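Local coordinates for glycerophosphoryl diester phosphodiesterase (Agrobacterium tumefaciens str. C58, PDB 3KS6), which belongs to the glycerophosphoryl diester phosphodiesterase family, whose members share a TIM-barrel fold, and carries a magnesium ion in this model, at residues Val34-His39 with Met86-Leu91; Glu90-Tyr95 with Val100-Glu105; Leu121-Leu126 with Ser130-Thr135. All blocks are in the same frame, centred on the assembly; numbering follows the deposited sequence.

Contact 1 of 3, residues Val34-His39 with Met86-Leu91. With MG (magnesium ion), chain F.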
ATOM      1  N   VAL A  34       3.813  -6.709   1.532  1.00 17.31           N
ATOM      2  CA  VAL A  34       2.448  -6.815   1.061  1.00 19.66           C
ATOM      3  C   VAL A  34       1.814  -5.463   1.323  1.00 19.01           C
ATOM      4  O   VAL A  34       1.990  -4.900   2.413  1.00 17.72           O
ATOM      5  CB  VAL A  34       1.658  -7.946   1.738  1.00 22.22           C
ATOM      6  CG1 VAL A  34       1.495  -7.714   3.233  1.00 20.09           C
ATOM      7  CG2 VAL A  34       0.278  -8.152   1.049  1.00 17.23           C
ATOM      8  N   GLU A  35       1.141  -4.906   0.304  1.00 17.83           N
ATOM      9  CA  GLU A  35       0.432  -3.642   0.450  1.00 17.09           C
ATOM     10  C   GLU A  35      -1.069  -3.886   0.649  1.00 18.03           C
ATOM     11  O   GLU A  35      -1.639  -4.749   0.002  1.00 17.80           O
ATOM     12  CB  GLU A  35       0.677  -2.708  -0.748  1.00 16.62           C
ATOM     13  CG  GLU A  35       0.177  -1.253  -0.479  1.00 14.44           C
ATOM     14  CD  GLU A  35      -1.274  -0.977  -0.875  1.00 18.02           C
ATOM     15  OE1 GLU A  35      -1.925  -1.822  -1.491  1.00 18.20           O
ATOM     16  OE2 GLU A  35      -1.784   0.121  -0.536  1.00 18.05           O
ATOM     17  N   PHE A  36      -1.703  -3.091   1.507  1.00 18.98           N
ATOM     18  CA  PHE A  36      -3.133  -3.173   1.740  1.00 15.53           C
ATOM     19  C   PHE A  36      -3.638  -1.876   2.358  1.00 17.79           C
ATOM     20  O   PHE A  36      -2.858  -1.089   2.899  1.00 19.25           O
ATOM     21  CB  PHE A  36      -3.441  -4.370   2.669  1.00 19.44           C
ATOM     22  CG  PHE A  36      -2.745  -4.269   3.997  1.00 18.07           C
ATOM     23  CD1 PHE A  36      -1.423  -4.684   4.116  1.00 17.23           C
ATOM     24  CD2 PHE A  36      -3.375  -3.690   5.095  1.00 20.01           C
ATOM     25  CE1 PHE A  36      -0.756  -4.569   5.292  1.00 19.60           C
ATOM     26  CE2 PHE A  36      -2.709  -3.568   6.298  1.00 21.91           C
ATOM     27  CZ  PHE A  36      -1.395  -4.032   6.410  1.00 21.71           C
ATOM     28  N   ASP A  37      -4.952  -1.687   2.262  1.00 14.63           N
ATOM     29  CA  ASP A  37      -5.648  -0.485   2.742  1.00 18.57           C
ATOM     30  C   ASP A  37      -6.641  -0.951   3.821  1.00 18.36           C
ATOM     31  O   ASP A  37      -7.080  -2.085   3.818  1.00 16.73           O
ATOM     32  CB  ASP A  37      -6.426   0.160   1.594  1.00 19.14           C
ATOM     33  CG  ASP A  37      -5.677   0.112   0.273  1.00 21.80           C
ATOM     34  OD1 ASP A  37      -4.709   0.899   0.080  1.00 17.56           O
ATOM     35  OD2 ASP A  37      -6.050  -0.722  -0.582  1.00 20.76           O
ATOM     36  N   LEU A  38      -7.010  -0.054   4.722  1.00 19.92           N
ATOM     37  CA  LEU A  38      -7.841  -0.417   5.871  1.00 21.80           C
ATOM     38  C   LEU A  38      -8.966   0.578   6.031  1.00 22.64           C
ATOM     39  O   LEU A  38      -8.775   1.761   5.742  1.00 20.61           O
ATOM     40  CB  LEU A  38      -6.986  -0.425   7.165  1.00 23.62           C
ATOM     41  CG  LEU A  38      -5.768  -1.373   7.289  1.00 20.84           C
ATOM     42  CD1 LEU A  38      -4.998  -1.145   8.637  1.00 16.11           C
ATOM     43  CD2 LEU A  38      -6.210  -2.815   7.148  1.00 18.07           C
ATOM     44  N   HIS A  39     -10.121   0.103   6.518  1.00 21.21           N
ATOM     45  CA  HIS A  39     -11.286   0.944   6.849  1.00 18.59           C
ATOM     46  C   HIS A  39     -11.950   0.492   8.148  1.00 19.52           C
ATOM     47  O   HIS A  39     -11.942  -0.704   8.474  1.00 20.33           O
ATOM     48  CB  HIS A  39     -12.322   0.874   5.723  1.00 19.32           C
ATOM     49  CG  HIS A  39     -11.824   1.406   4.418  1.00 20.38           C
ATOM     50  ND1 HIS A  39     -11.914   2.737   4.071  1.00 21.00           N
ATOM     51  CD2 HIS A  39     -11.165   0.792   3.413  1.00 19.91           C
ATOM     52  CE1 HIS A  39     -11.358   2.905   2.885  1.00 26.00           C
ATOM     53  NE2 HIS A  39     -10.893   1.741   2.468  1.00 24.36           N
HETATM   54  N   MSE A  86     -11.446  -9.548   4.730  1.00 22.44           N
HETATM   55  CA  MSE A  86     -10.662  -9.857   5.938  1.00 24.97           C
HETATM   56  C   MSE A  86     -10.630  -8.721   6.946  1.00 25.50           C
HETATM   57  O   MSE A  86     -10.792  -7.532   6.597  1.00 21.64           O
HETATM   58  CB  MSE A  86      -9.201 -10.159   5.586  1.00 23.22           C
HETATM   59  CG  MSE A  86      -8.962 -11.255   4.564  1.00 28.64           C
HETATM   60 SE   MSE A  86      -7.066 -11.725   4.490  0.75 30.16          SE
HETATM   61  CE  MSE A  86      -6.856 -12.802   6.021  1.00 33.13           C
ATOM     62  N   THR A  87     -10.395  -9.102   8.208  1.00 23.58           N
ATOM     63  CA  THR A  87     -10.070  -8.156   9.251  1.00 21.99           C
ATOM     64  C   THR A  87      -8.546  -8.008   9.313  1.00 21.66           C
ATOM     65  O   THR A  87      -7.794  -8.857   8.804  1.00 20.16           O
ATOM     66  CB  THR A  87     -10.584  -8.608  10.650  1.00 20.72           C
ATOM     67  OG1 THR A  87      -9.946  -9.844  11.008  1.00 21.68           O
ATOM     68  CG2 THR A  87     -12.104  -8.743  10.660  1.00 24.18           C
ATOM     69  N   LEU A  88      -8.085  -6.917   9.920  1.00 21.27           N
ATOM     70  CA  LEU A  88      -6.654  -6.724  10.111  1.00 22.95           C
ATOM     71  C   LEU A  88      -6.073  -7.930  10.897  1.00 20.54           C
ATOM     72  O   LEU A  88      -5.010  -8.478  10.543  1.00 20.32           O
ATOM     73  CB  LEU A  88      -6.365  -5.390  10.836  1.00 24.18           C
ATOM     74  CG  LEU A  88      -4.901  -5.050  11.176  1.00 22.32           C
ATOM     75  CD1 LEU A  88      -3.968  -5.129   9.946  1.00 18.35           C
ATOM     76  CD2 LEU A  88      -4.814  -3.684  11.879  1.00 22.19           C
ATOM     77  N   GLU A  89      -6.769  -8.367  11.943  1.00 21.15           N
ATOM     78  CA  GLU A  89      -6.301  -9.491  12.762  1.00 24.38           C
ATOM     79  C   GLU A  89      -6.062 -10.758  11.943  1.00 22.77           C
ATOM     80  O   GLU A  89      -5.050 -11.479  12.102  1.00 21.96           O
ATOM     81  CB  GLU A  89      -7.327  -9.789  13.879  1.00 23.05           C
ATOM     82  CG  GLU A  89      -6.986 -11.058  14.670  1.00 32.12           C
ATOM     83  CD  GLU A  89      -8.014 -11.450  15.732  1.00 33.13           C
ATOM     84  OE1 GLU A  89      -9.187 -11.029  15.646  1.00 40.43           O
ATOM     85  OE2 GLU A  89      -7.610 -12.207  16.648  1.00 37.94           O
ATOM     86  N   GLU A  90      -7.014 -11.058  11.076  1.00 24.06           N
ATOM     87  CA  GLU A  90      -6.907 -12.227  10.202  1.00 23.97           C
ATOM     88  C   GLU A  90      -5.713 -12.096   9.258  1.00 22.38           C
ATOM     89  O   GLU A  90      -5.000 -13.077   9.024  1.00 21.75           O
ATOM     90  CB  GLU A  90      -8.205 -12.407   9.433  1.00 23.09           C
ATOM     91  CG  GLU A  90      -9.351 -12.860  10.339  1.00 21.37           C
ATOM     92  CD  GLU A  90     -10.766 -12.696   9.717  1.00 29.33           C
ATOM     93  OE1 GLU A  90     -10.932 -12.125   8.621  1.00 29.10           O
ATOM     94  OE2 GLU A  90     -11.729 -13.132  10.374  1.00 33.91           O
ATOM     95  N   LEU A  91      -5.494 -10.882   8.726  1.00 23.26           N
ATOM     96  CA  LEU A  91      -4.317 -10.596   7.890  1.00 22.24           C
ATOM     97  C   LEU A  91      -3.027 -10.802   8.685  1.00 21.10           C
ATOM     98  O   LEU A  91      -2.080 -11.443   8.220  1.00 21.59           O
ATOM     99  CB  LEU A  91      -4.385  -9.176   7.286  1.00 23.47           C
ATOM    100  CG  LEU A  91      -3.241  -8.745   6.343  1.00 22.96           C
ATOM    101  CD1 LEU A  91      -3.063  -9.658   5.107  1.00 20.35           C
ATOM    102  CD2 LEU A  91      -3.402  -7.293   5.934  1.00 21.34           C
TER
HETATM  103 MG    MG F 251      -3.337   1.119  -1.457  1.00 17.72          MG
HETATM  104  O   HOH W   1      -4.025  -0.711  -2.283  1.00 16.16           O
HETATM  105  O   HOH W   2      -4.720   2.108  -2.673  1.00 20.80           O
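L91 sets one methyl, CD2, squarely over a face of the F36 ring, 3.5 Å from its centroid and only 5° off the ring normal, a CH-pi contact. Two torsions bring them together. F36 takes the less common rotamer with CG between the backbone N and the carbonyl carbon (chi1 59°), which turns a face of the ring to L91; L91 has its CG anti to the backbone N (chi1 -178°) and drops its branch straight onto that face. L88 comes at about a right angle to F36, its CD1 4.2 Å from F36 CE2, and its other methyl, CD2, rests 4.1 Å from L38 CD1. L38 CD2 in turn lies in plane at the edge of the F36 ring. On the helix side, T87 and E90 form a capping box: E90 N bonds to T87 OG1, and T87 N meets E90 OE1 from above the carboxylate plane, while K73 also pairs with that carboxylate. The other face of strand 33-40 is polar. There E35 OE2 and D37 OD1 each hold magnesium at 2.1 Å, E105 joins them, and a metal-bound water donates to both E35 OE1 and D37 OD2. The chemistry thus divides at the strand: apolar contacts seat its outer face on the helix, while the cation probably offsets the repulsion between the carboxylates gathered inside.

Contact 2 of 3, residues Glu90-Tyr95 with Val100-Glu105. With MG (magnesium ion), chain F.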
ATOM      1  N   GLU A  90      -7.014 -11.058  11.076  1.00 24.06           N
ATOM      2  CA  GLU A  90      -6.907 -12.227  10.202  1.00 23.97           C
ATOM      3  C   GLU A  90      -5.713 -12.096   9.258  1.00 22.38           C
ATOM      4  O   GLU A  90      -5.000 -13.077   9.024  1.00 21.75           O
ATOM      5  CB  GLU A  90      -8.205 -12.407   9.433  1.00 23.09           C
ATOM      6  CG  GLU A  90      -9.351 -12.860  10.339  1.00 21.37           C
ATOM      7  CD  GLU A  90     -10.766 -12.696   9.717  1.00 29.33           C
ATOM      8  OE1 GLU A  90     -10.932 -12.125   8.621  1.00 29.10           O
ATOM      9  OE2 GLU A  90     -11.729 -13.132  10.374  1.00 33.91           O
ATOM     10  N   LEU A  91      -5.494 -10.882   8.726  1.00 23.26           N
ATOM     11  CA  LEU A  91      -4.317 -10.596   7.890  1.00 22.24           C
ATOM     12  C   LEU A  91      -3.027 -10.802   8.685  1.00 21.10           C
ATOM     13  O   LEU A  91      -2.080 -11.443   8.220  1.00 21.59           O
ATOM     14  CB  LEU A  91      -4.385  -9.176   7.286  1.00 23.47           C
ATOM     15  CG  LEU A  91      -3.241  -8.745   6.343  1.00 22.96           C
ATOM     16  CD1 LEU A  91      -3.063  -9.658   5.107  1.00 20.35           C
ATOM     17  CD2 LEU A  91      -3.402  -7.293   5.934  1.00 21.34           C
ATOM     18  N   CYS A  92      -2.992 -10.277   9.897  1.00 19.59           N
ATOM     19  CA  CYS A  92      -1.805 -10.413  10.747  1.00 21.22           C
ATOM     20  C   CYS A  92      -1.463 -11.888  10.986  1.00 23.31           C
ATOM     21  O   CYS A  92      -0.312 -12.296  10.883  1.00 23.20           O
ATOM     22  CB  CYS A  92      -2.034  -9.698  12.080  1.00 22.19           C
ATOM     23  SG  CYS A  92      -1.982  -7.914  11.991  1.00 22.58           S
ATOM     24  N   ALA A  93      -2.491 -12.700  11.223  1.00 22.87           N
ATOM     25  CA  ALA A  93      -2.282 -14.154  11.420  1.00 24.04           C
ATOM     26  C   ALA A  93      -1.613 -14.820  10.231  1.00 24.18           C
ATOM     27  O   ALA A  93      -0.829 -15.776  10.384  1.00 26.99           O
ATOM     28  CB  ALA A  93      -3.606 -14.838  11.722  1.00 20.99           C
ATOM     29  N   LEU A  94      -1.893 -14.345   9.017  1.00 22.49           N
ATOM     30  CA  LEU A  94      -1.245 -14.927   7.857  1.00 21.83           C
ATOM     31  C   LEU A  94       0.264 -14.631   7.788  1.00 22.42           C
ATOM     32  O   LEU A  94       0.995 -15.333   7.086  1.00 24.74           O
ATOM     33  CB  LEU A  94      -1.907 -14.418   6.569  1.00 20.44           C
ATOM     34  CG  LEU A  94      -3.360 -14.791   6.334  1.00 23.69           C
ATOM     35  CD1 LEU A  94      -3.826 -14.087   5.030  1.00 19.96           C
ATOM     36  CD2 LEU A  94      -3.503 -16.347   6.257  1.00 21.27           C
ATOM     37  N   TYR A  95       0.701 -13.539   8.410  1.00 23.14           N
ATOM     38  CA  TYR A  95       2.073 -13.038   8.246  1.00 23.07           C
ATOM     39  C   TYR A  95       2.970 -13.281   9.467  1.00 27.43           C
ATOM     40  O   TYR A  95       4.150 -12.919   9.459  1.00 25.68           O
ATOM     41  CB  TYR A  95       2.046 -11.552   7.825  1.00 23.93           C
ATOM     42  CG  TYR A  95       1.711 -11.437   6.342  1.00 21.53           C
ATOM     43  CD1 TYR A  95       0.415 -11.568   5.898  1.00 24.03           C
ATOM     44  CD2 TYR A  95       2.701 -11.262   5.398  1.00 23.54           C
ATOM     45  CE1 TYR A  95       0.104 -11.512   4.578  1.00 18.42           C
ATOM     46  CE2 TYR A  95       2.412 -11.217   4.066  1.00 24.58           C
ATOM     47  CZ  TYR A  95       1.109 -11.336   3.648  1.00 17.90           C
ATOM     48  OH  TYR A  95       0.787 -11.292   2.307  1.00 21.39           O
ATOM     49  N   VAL A 100       7.809 -11.607   4.870  1.00 20.73           N
ATOM     50  CA  VAL A 100       7.212 -10.427   4.174  1.00 19.06           C
ATOM     51  C   VAL A 100       6.589  -9.476   5.203  1.00 20.47           C
ATOM     52  O   VAL A 100       5.872  -9.918   6.093  1.00 20.81           O
ATOM     53  CB  VAL A 100       6.159 -10.919   3.169  1.00 19.88           C
ATOM     54  CG1 VAL A 100       5.434  -9.748   2.436  1.00 15.27           C
ATOM     55  CG2 VAL A 100       6.817 -11.889   2.172  1.00 20.07           C
ATOM     56  N   ASN A 101       6.826  -8.175   5.039  1.00 17.62           N
ATOM     57  CA  ASN A 101       6.369  -7.172   5.974  1.00 18.60           C
ATOM     58  C   ASN A 101       5.247  -6.342   5.397  1.00 18.73           C
ATOM     59  O   ASN A 101       4.851  -6.566   4.269  1.00 20.34           O
ATOM     60  CB  ASN A 101       7.537  -6.341   6.413  1.00 18.91           C
ATOM     61  CG  ASN A 101       8.518  -7.150   7.242  1.00 21.18           C
ATOM     62  OD1 ASN A 101       8.136  -8.078   7.958  1.00 23.97           O
ATOM     63  ND2 ASN A 101       9.770  -6.803   7.145  1.00 24.72           N
ATOM     64  N   PHE A 102       4.723  -5.407   6.193  1.00 18.00           N
ATOM     65  CA  PHE A 102       3.493  -4.713   5.839  1.00 16.50           C
ATOM     66  C   PHE A 102       3.770  -3.320   5.301  1.00 14.36           C
ATOM     67  O   PHE A 102       4.629  -2.607   5.848  1.00 14.70           O
ATOM     68  CB  PHE A 102       2.627  -4.511   7.096  1.00 15.43           C
ATOM     69  CG  PHE A 102       1.774  -5.708   7.536  1.00 17.61           C
ATOM     70  CD1 PHE A 102       1.672  -6.880   6.820  1.00 18.09           C
ATOM     71  CD2 PHE A 102       0.954  -5.559   8.652  1.00 19.39           C
ATOM     72  CE1 PHE A 102       0.830  -7.907   7.234  1.00 22.33           C
ATOM     73  CE2 PHE A 102       0.099  -6.600   9.053  1.00 18.37           C
ATOM     74  CZ  PHE A 102       0.065  -7.773   8.330  1.00 20.87           C
ATOM     75  N   ARG A 103       3.005  -2.937   4.275  1.00 16.14           N
ATOM     76  CA  ARG A 103       2.909  -1.573   3.776  1.00 15.15           C
ATOM     77  C   ARG A 103       1.393  -1.240   3.903  1.00 14.71           C
ATOM     78  O   ARG A 103       0.552  -1.698   3.119  1.00 17.61           O
ATOM     79  CB  ARG A 103       3.441  -1.455   2.338  1.00 18.79           C
ATOM     80  CG  ARG A 103       3.206  -0.082   1.660  1.00 21.05           C
ATOM     81  CD  ARG A 103       3.594  -0.184   0.242  1.00 20.78           C
ATOM     82  NE  ARG A 103       3.188   0.932  -0.606  1.00 19.82           N
ATOM     83  CZ  ARG A 103       4.012   1.699  -1.311  1.00 19.48           C
ATOM     84  NH1 ARG A 103       5.336   1.493  -1.342  1.00 17.06           N
ATOM     85  NH2 ARG A 103       3.482   2.631  -2.084  1.00 16.34           N
ATOM     86  N   CYS A 104       1.073  -0.495   4.935  1.00 17.70           N
ATOM     87  CA  CYS A 104      -0.301  -0.217   5.318  1.00 19.21           C
ATOM     88  C   CYS A 104      -0.752   1.159   4.834  1.00 21.16           C
ATOM     89  O   CYS A 104      -0.166   2.148   5.237  1.00 22.09           O
ATOM     90  CB  CYS A 104      -0.368  -0.283   6.858  1.00 23.68           C
ATOM     91  SG  CYS A 104      -1.974   0.123   7.555  1.00 23.76           S
ATOM     92  N   GLU A 105      -1.810   1.237   4.037  1.00 18.85           N
ATOM     93  CA  GLU A 105      -2.298   2.547   3.559  1.00 17.70           C
ATOM     94  C   GLU A 105      -3.503   3.004   4.343  1.00 17.16           C
ATOM     95  O   GLU A 105      -4.453   2.248   4.515  1.00 20.01           O
ATOM     96  CB  GLU A 105      -2.640   2.521   2.057  1.00 17.01           C
ATOM     97  CG  GLU A 105      -2.858   3.926   1.501  1.00 13.90           C
ATOM     98  CD  GLU A 105      -3.226   3.954   0.033  1.00 17.35           C
ATOM     99  OE1 GLU A 105      -2.933   2.968  -0.702  1.00 21.77           O
ATOM    100  OE2 GLU A 105      -3.874   4.959  -0.366  1.00 19.96           O
TER
HETATM  101 MG    MG F 251      -3.337   1.119  -1.457  1.00 17.72          MG
HETATM  102  O   HOH W   1      -4.025  -0.711  -2.283  1.00 16.16           O
HETATM  103  O   HOH W   2      -4.720   2.108  -2.673  1.00 20.80           O
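Y95 and F102 meet where helix 88-95 packs on strand 101-106, the strand that follows it in this TIM barrel. Helix 90-95 and strand 101-105 run roughly antiparallel, 150° between their directions, their axes 10.1 Å apart at closest, as expected where a barrel helix returns the chain to the next strand. The central pair is an offset edge-to-face stack: F102 presents its edge to the face of Y95, with centroids 5.5 Å apart and planes at 65°, and F102 CE1 comes within 3.7 Å of Y95 CG. The helix meets F102 twice more. C92 SG lies in the ring plane, 3.8 Å from F102 CE2, a sulfur-aromatic contact made at the edge. The L91 and F102 side chains run toward each other, and L91 CG comes obliquely to the ring, 4.0 Å from F102 CZ. The C92 sulfur gets there because it stands anti to its carbonyl carbon, beside the backbone N (chi1 -74°). Y95 also packs on V100, in the loop just ahead of the strand: Y95 CE2 touches V100 CG1, and V100 O sits at the ring edge, 3.5 Å from Y95 CD2.

One shell out, R134 links the two backbones, its NH2 bonded to both Y95 O and V100 O, and its NE bonded to N101 OD1. F36 on the adjacent strand 33-40 makes a second edge-to-face pair with F102, and M131 and T135 also touch that ring. Farther along the strand the side chain of E105 leaves for the barrel interior. Its chain is extended beyond CG and ends with OE1 2.0 Å from the magnesium ion.

Contact 3 of 3, residues Leu121-Leu126 with Ser130-Thr135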
ATOM      1  N   LEU A 121      -6.551   3.598  16.194  1.00 19.18           N
ATOM      2  CA  LEU A 121      -7.121   2.237  16.156  1.00 22.42           C
ATOM      3  C   LEU A 121      -6.230   1.257  15.409  1.00 21.17           C
ATOM      4  O   LEU A 121      -6.074   0.080  15.796  1.00 19.76           O
ATOM      5  CB  LEU A 121      -8.448   2.205  15.397  1.00 24.35           C
ATOM      6  CG  LEU A 121      -9.833   1.995  15.969  1.00 38.42           C
ATOM      7  CD1 LEU A 121     -10.308   3.310  16.618  1.00 46.25           C
ATOM      8  CD2 LEU A 121     -10.769   1.521  14.775  1.00 31.77           C
ATOM      9  N   VAL A 122      -5.735   1.716  14.270  1.00 20.84           N
ATOM     10  CA  VAL A 122      -4.887   0.858  13.445  1.00 19.51           C
ATOM     11  C   VAL A 122      -3.583   0.517  14.178  1.00 18.11           C
ATOM     12  O   VAL A 122      -3.178  -0.653  14.217  1.00 18.65           O
ATOM     13  CB  VAL A 122      -4.616   1.467  12.025  1.00 19.90           C
ATOM     14  CG1 VAL A 122      -3.481   0.655  11.302  1.00 19.22           C
ATOM     15  CG2 VAL A 122      -5.905   1.546  11.179  1.00 17.30           C
ATOM     16  N   ILE A 123      -2.933   1.523  14.750  1.00 20.61           N
ATOM     17  CA  ILE A 123      -1.670   1.323  15.472  1.00 19.76           C
ATOM     18  C   ILE A 123      -1.911   0.342  16.645  1.00 21.34           C
ATOM     19  O   ILE A 123      -1.159  -0.593  16.844  1.00 21.13           O
ATOM     20  CB  ILE A 123      -1.059   2.661  15.950  1.00 20.10           C
ATOM     21  CG1 ILE A 123      -0.538   3.469  14.748  1.00 19.34           C
ATOM     22  CG2 ILE A 123       0.060   2.412  16.980  1.00 22.20           C
ATOM     23  CD1 ILE A 123      -0.242   4.900  15.071  1.00 18.18           C
ATOM     24  N   ALA A 124      -3.026   0.515  17.362  1.00 21.70           N
ATOM     25  CA  ALA A 124      -3.387  -0.399  18.466  1.00 20.14           C
ATOM     26  C   ALA A 124      -3.622  -1.820  18.000  1.00 18.90           C
ATOM     27  O   ALA A 124      -3.196  -2.774  18.629  1.00 19.11           O
ATOM     28  CB  ALA A 124      -4.632   0.132  19.207  1.00 20.52           C
ATOM     29  N   GLY A 125      -4.313  -1.979  16.888  1.00 18.26           N
ATOM     30  CA  GLY A 125      -4.549  -3.302  16.335  1.00 19.02           C
ATOM     31  C   GLY A 125      -3.272  -3.972  15.897  1.00 18.36           C
ATOM     32  O   GLY A 125      -3.088  -5.175  16.128  1.00 18.93           O
ATOM     33  N   LEU A 126      -2.396  -3.230  15.236  1.00 19.03           N
ATOM     34  CA  LEU A 126      -1.105  -3.790  14.849  1.00 19.96           C
ATOM     35  C   LEU A 126      -0.259  -4.203  16.078  1.00 22.12           C
ATOM     36  O   LEU A 126       0.429  -5.241  16.064  1.00 22.97           O
ATOM     37  CB  LEU A 126      -0.331  -2.778  13.978  1.00 19.32           C
ATOM     38  CG  LEU A 126      -0.796  -2.624  12.523  1.00 16.66           C
ATOM     39  CD1 LEU A 126      -0.234  -1.337  11.837  1.00 14.84           C
ATOM     40  CD2 LEU A 126      -0.565  -3.857  11.684  1.00 20.86           C
ATOM     41  N   SER A 130       1.329  -7.845  17.272  1.00 25.21           N
ATOM     42  CA  SER A 130       2.780  -7.741  17.145  1.00 26.09           C
ATOM     43  C   SER A 130       3.269  -7.549  15.718  1.00 27.39           C
ATOM     44  O   SER A 130       4.278  -8.147  15.313  1.00 29.51           O
ATOM     45  CB  SER A 130       3.458  -8.954  17.769  1.00 29.39           C
ATOM     46  OG  SER A 130       3.088  -9.076  19.136  1.00 33.55           O
HETATM   47  N   MSE A 131       2.560  -6.721  14.960  1.00 23.99           N
HETATM   48  CA  MSE A 131       2.968  -6.405  13.592  1.00 22.11           C
HETATM   49  C   MSE A 131       3.409  -4.948  13.411  1.00 21.12           C
HETATM   50  O   MSE A 131       3.883  -4.605  12.326  1.00 19.06           O
HETATM   51  CB  MSE A 131       1.859  -6.752  12.602  1.00 22.66           C
HETATM   52  CG  MSE A 131       1.590  -8.234  12.460  1.00 24.31           C
HETATM   53 SE   MSE A 131       3.146  -9.173  11.740  0.75 26.14          SE
HETATM   54  CE  MSE A 131       3.303  -8.302  10.029  1.00 28.63           C
ATOM     55  N   LEU A 132       3.289  -4.086  14.432  1.00 22.73           N
ATOM     56  CA  LEU A 132       3.645  -2.682  14.264  1.00 23.07           C
ATOM     57  C   LEU A 132       5.081  -2.512  13.816  1.00 25.10           C
ATOM     58  O   LEU A 132       5.364  -1.719  12.934  1.00 19.63           O
ATOM     59  CB  LEU A 132       3.465  -1.876  15.559  1.00 25.22           C
ATOM     60  CG  LEU A 132       3.645  -0.350  15.439  1.00 25.28           C
ATOM     61  CD1 LEU A 132       2.704   0.242  14.392  1.00 22.53           C
ATOM     62  CD2 LEU A 132       3.462   0.333  16.813  1.00 21.65           C
ATOM     63  N   GLU A 133       5.991  -3.251  14.453  1.00 23.49           N
ATOM     64  CA  GLU A 133       7.415  -3.137  14.145  1.00 24.84           C
ATOM     65  C   GLU A 133       7.786  -3.693  12.784  1.00 23.18           C
ATOM     66  O   GLU A 133       8.932  -3.545  12.357  1.00 24.14           O
ATOM     67  CB  GLU A 133       8.271  -3.773  15.251  1.00 27.60           C
ATOM     68  CG  GLU A 133       8.084  -3.087  16.628  1.00 37.09           C
ATOM     69  CD  GLU A 133       8.126  -1.537  16.544  1.00 45.12           C
ATOM     70  OE1 GLU A 133       9.127  -0.961  16.027  1.00 46.76           O
ATOM     71  OE2 GLU A 133       7.139  -0.902  16.991  1.00 46.43           O
ATOM     72  N   ARG A 134       6.834  -4.326  12.110  1.00 21.77           N
ATOM     73  CA  ARG A 134       7.033  -4.771  10.745  1.00 21.51           C
ATOM     74  C   ARG A 134       6.185  -3.989   9.758  1.00 19.83           C
ATOM     75  O   ARG A 134       5.933  -4.461   8.665  1.00 20.25           O
ATOM     76  CB  ARG A 134       6.713  -6.246  10.629  1.00 22.23           C
ATOM     77  CG  ARG A 134       7.639  -7.137  11.467  1.00 25.36           C
ATOM     78  CD  ARG A 134       7.142  -8.588  11.540  1.00 26.36           C
ATOM     79  NE  ARG A 134       6.826  -9.180  10.253  1.00 24.62           N
ATOM     80  CZ  ARG A 134       6.218 -10.348  10.087  1.00 27.30           C
ATOM     81  NH1 ARG A 134       5.858 -11.086  11.132  1.00 27.65           N
ATOM     82  NH2 ARG A 134       5.978 -10.772   8.861  1.00 25.76           N
ATOM     83  N   THR A 135       5.772  -2.785  10.118  1.00 17.58           N
ATOM     84  CA  THR A 135       4.876  -2.016   9.255  1.00 16.22           C
ATOM     85  C   THR A 135       5.488  -0.671   8.825  1.00 18.64           C
ATOM     86  O   THR A 135       6.137   0.032   9.628  1.00 18.43           O
ATOM     87  CB  THR A 135       3.521  -1.749   9.964  1.00 17.00           C
ATOM     88  OG1 THR A 135       2.896  -2.991  10.252  1.00 18.54           O
ATOM     89  CG2 THR A 135       2.570  -0.921   9.068  1.00 19.58           C
TER
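L126 O takes the backbone N-H of M131 where helix 118-128 gives way to the following loop. M131 N donates to L126 O at 2.8 Å, nearly straight (168°). A weak bond to the same L126 O comes from L132 N, 3.5 Å away. This is a Schellman motif. S130, with positive phi, is the C-prime residue that ends the helix, and although its N also lies close to L126 O, the angle there is poor; its bond goes to E127 O instead. M131 O accepts twice: the T135 hydroxyl donates to it through OG1 at 2.8 Å, from above the carbonyl plane, and R134 N arrives from the opposite face. The bonds of R134 N to M131 O and of T135 N to L132 O close the short 3-10 segment and lead into strand 135-139.

Apolar side chains add to these bonds. L126 and T135 reach toward each other tip to tip, with L126 CD2 3.8 Å from T135 OG1; that oxygen is held by its bond to M131 O. L126 CD1 also comes 4.0 Å from T135 CG2. L126 CD2 touches M131 CB, and I123 CG2 meets L132 CD2 at 4.0 Å. M131, a selenomethionine, is bent at chi2 and chi3; its end leads away from L126 and lays CE over one face of the R134 guanidinium, 3.5 Å above its plane. The guanidinium nitrogens bond elsewhere, NE to N101 OD1, and NH2 to V100 O and Y95 O. T135 O accepts from R154 NE. The turn therefore lies where helix 118-128 hands over to strand 135-139: L126 rests on F102 of strand 101-106, on F137, and on L88 of helix 88-95.

How the contacts relate
All three contacts are largely buried, but contact 3 lies farther out, its centre about 15 Å from the centre of the chain, and includes an exposed serine. Contacts 1 and 2 share helix 88-95, which covers the neighbouring parallel strands 33-40 and 101-106; the F36 O to E105 N pair, 2.8 Å apart, probably hydrogen-bonds these strands. Both pair a hydrophobic outer layer with magnesium ligands on the inner side. Contact 3 has no metal ligand and adds backbone bonds across its turn to its leucine and isoleucine packing. It nevertheless leans on the other two: V122 CG1 packs against L38 CD1 at 3.6 Å, and C92 SG touches M131 CG at the same distance.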